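Local coordinates for protein chitinase (Thermococcus kodakarensis KOD1, PDB 5DHD) that hydrolyses chitin through its catalytic domains, the portion here being a chitin-binding domain that probably helps hold the enzyme on its polymeric substrate, at residues F3-S8 and Q95-W100. Sequence-based numbering, arbitrary orientation. Where two conformers were deposited one is given.
Sequences FVKPGS and QLWDAW. With PE3 (3,6,9,12,15,18,21,24,27,30,33,36,39-tridecaoxahentetracontane-1,41-diol), chain G; PE3 (3,6,9,12,15,18,21,24,27,30,33,36,39-tridecaoxahentetracontane-1,41-diol), chain F; PE3 (3,6,9,12,15,18,21,24,27,30,33,36,39-tridecaoxahentetracontane-1,41-diol), chain I.
Asp-98 OD2 is gripped by two backbone N-H groups: Gly-7 N at 2.8 Å, coming in from above the carboxylate plane, and Leu-9 N at the start of strand 9-15. The carboxylate is swung toward the turn because CG stands anti to the backbone N (chi1 -153°); its other oxygen, OD1, accepts a 2.9 Å bond from Ala-99 N. Gly-7 belongs to a type II turn, Lys-5 to Ser-8, closed by Ser-8 N on Lys-5 O, the Ser-8 hydroxyl adding a 2.7 Å bond from OG to the same oxygen. Just ahead of the turn Val-4 N gives Leu-96 O a nearly straight bond (175°), and at its first residue Lys-5 N reaches a lone pair of Trp-97 O at 2.9 Å. A classic beta bulge sets Trp-97 and Asp-98 together opposite Leu-90 of strand 85-92. Lys-5 CG sits over the six-membered ring of Trp-97, 3.7 Å from its centroid, a CH-pi contact, while the bent chain carries the ammonium away. The Phe-3 ring lays one face over the backbone at Asp-98 and Ala-99, with CZ 3.5 Å from Ala-99 CB and CE2 beside Leu-96 CD2. Were Asp-98 an alanine, Gly-7 N and Leu-9 N would probably lose their shared acceptor, leaving that end of the turn less firmly held. One carboxylate thus ties the N-terminal turn of this beta-sandwich to its last strand, the N-H groups of Gly-7, Leu-9 and Ala-99 probably stabilising its negative charge.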
# COMPACT_ATOMS: atom_id res chain seq x y z
N PHE A 3 7.42 -3.36 -14.84
CA PHE A 3 6.11 -2.87 -14.34
C PHE A 3 5.19 -2.57 -15.52
O PHE A 3 5.60 -1.94 -16.50
CB PHE A 3 6.32 -1.61 -13.48
CG PHE A 3 7.28 -1.81 -12.34
CD1 PHE A 3 8.11 -0.77 -11.92
CD2 PHE A 3 7.38 -3.04 -11.69
CE1 PHE A 3 9.01 -0.95 -10.87
CE2 PHE A 3 8.29 -3.23 -10.65
CZ PHE A 3 9.10 -2.18 -10.23
N VAL A 4 3.94 -3.02 -15.42
CA VAL A 4 2.96 -2.82 -16.48
C VAL A 4 2.51 -1.37 -16.64
O VAL A 4 2.34 -0.88 -17.76
CB VAL A 4 1.71 -3.70 -16.23
CG1 VAL A 4 0.64 -3.43 -17.29
CG2 VAL A 4 2.10 -5.16 -16.24
N LYS A 5 2.34 -0.68 -15.51
CA LYS A 5 1.89 0.70 -15.53
C LYS A 5 2.68 1.63 -14.60
O LYS A 5 2.14 2.09 -13.58
CB LYS A 5 0.40 0.78 -15.16
CG LYS A 5 -0.53 0.02 -16.09
CD LYS A 5 -0.82 0.81 -17.36
CE LYS A 5 -1.70 2.01 -17.06
NZ LYS A 5 -1.96 2.84 -18.27
N PRO A 6 3.96 1.89 -14.92
CA PRO A 6 4.73 2.77 -14.04
C PRO A 6 4.04 4.12 -13.91
O PRO A 6 3.61 4.72 -14.89
CB PRO A 6 6.11 2.84 -14.71
CG PRO A 6 5.85 2.44 -16.13
CD PRO A 6 4.77 1.40 -16.05
N GLY A 7 3.91 4.59 -12.68
CA GLY A 7 3.22 5.84 -12.43
C GLY A 7 1.91 5.63 -11.71
O GLY A 7 1.26 6.59 -11.30
N SER A 8 1.50 4.37 -11.54
CA SER A 8 0.25 4.08 -10.85
C SER A 8 0.41 4.03 -9.33
O SER A 8 -0.59 4.06 -8.61
CB SER A 8 -0.36 2.77 -11.38
OG SER A 8 0.58 1.71 -11.44
N GLN A 95 -1.59 -8.68 -12.30
CA GLN A 95 -0.36 -8.17 -12.89
C GLN A 95 0.29 -7.12 -12.01
O GLN A 95 -0.40 -6.35 -11.34
CB GLN A 95 -0.65 -7.53 -14.24
CG GLN A 95 -1.25 -8.46 -15.28
CD GLN A 95 -1.34 -7.80 -16.64
OE1 GLN A 95 -2.39 -7.29 -17.04
NE2 GLN A 95 -0.22 -7.79 -17.36
N LEU A 96 1.62 -7.09 -12.01
CA LEU A 96 2.36 -6.12 -11.22
C LEU A 96 2.39 -4.80 -12.00
O LEU A 96 3.13 -4.66 -12.97
CB LEU A 96 3.79 -6.61 -10.94
CG LEU A 96 4.63 -5.64 -10.10
CD1 LEU A 96 4.02 -5.44 -8.72
CD2 LEU A 96 6.04 -6.20 -9.95
N TRP A 97 1.57 -3.85 -11.57
CA TRP A 97 1.50 -2.55 -12.23
C TRP A 97 2.64 -1.60 -11.88
O TRP A 97 3.13 -0.88 -12.75
CB TRP A 97 0.16 -1.87 -11.91
CG TRP A 97 -0.97 -2.26 -12.82
CD1 TRP A 97 -1.13 -3.47 -13.45
CD2 TRP A 97 -2.07 -1.44 -13.19
NE1 TRP A 97 -2.29 -3.44 -14.20
CE2 TRP A 97 -2.88 -2.21 -14.06
CE3 TRP A 97 -2.46 -0.14 -12.88
CZ2 TRP A 97 -4.06 -1.71 -14.63
CZ3 TRP A 97 -3.63 0.37 -13.44
CH2 TRP A 97 -4.42 -0.42 -14.31
N ASP A 98 3.06 -1.61 -10.62
CA ASP A 98 4.11 -0.70 -10.19
C ASP A 98 4.65 -1.20 -8.86
O ASP A 98 4.02 -2.01 -8.19
CB ASP A 98 3.52 0.72 -10.05
CG ASP A 98 4.56 1.83 -10.27
OD1 ASP A 98 5.76 1.50 -10.38
OD2 ASP A 98 4.15 3.01 -10.33
N ALA A 99 5.83 -0.71 -8.47
CA ALA A 99 6.42 -1.12 -7.20
C ALA A 99 7.34 -0.04 -6.66
O ALA A 99 7.89 0.77 -7.41
CB ALA A 99 7.16 -2.44 -7.33
N TRP A 100 7.49 -0.03 -5.33
CA TRP A 100 8.32 0.94 -4.63
C TRP A 100 9.38 0.20 -3.82
O TRP A 100 9.01 -0.76 -3.12
CB TRP A 100 7.42 1.77 -3.71
CG TRP A 100 8.10 2.89 -2.97
CD1 TRP A 100 8.37 4.12 -3.44
CD2 TRP A 100 8.56 2.86 -1.61
NE1 TRP A 100 8.97 4.89 -2.47
CE2 TRP A 100 9.11 4.13 -1.33
CE3 TRP A 100 8.56 1.89 -0.60
CZ2 TRP A 100 9.66 4.46 -0.09
CZ3 TRP A 100 9.11 2.22 0.64
CH2 TRP A 100 9.65 3.50 0.88
OXT TRP A 100 10.59 0.55 -3.89
O31 PE3 G . -2.33 4.87 -14.97
C30 PE3 G . -1.15 5.66 -15.11
C29 PE3 G . 0.09 4.77 -15.01
C30 PE3 F . 11.44 -1.54 -7.22
C29 PE3 F . 10.69 -2.42 -6.23
O28 PE3 F . 11.61 -3.32 -5.62
C27 PE3 F . 10.88 -4.13 -4.70
C26 PE3 F . 11.82 -5.13 -4.03
O25 PE3 F . 12.62 -4.47 -3.03
C17 PE3 I . 2.53 9.49 -12.91
O16 PE3 I . 2.52 10.27 -11.69
C15 PE3 I . 2.17 9.41 -10.64
C14 PE3 I . 2.14 10.21 -9.37
O13 PE3 I . 0.76 10.41 -9.00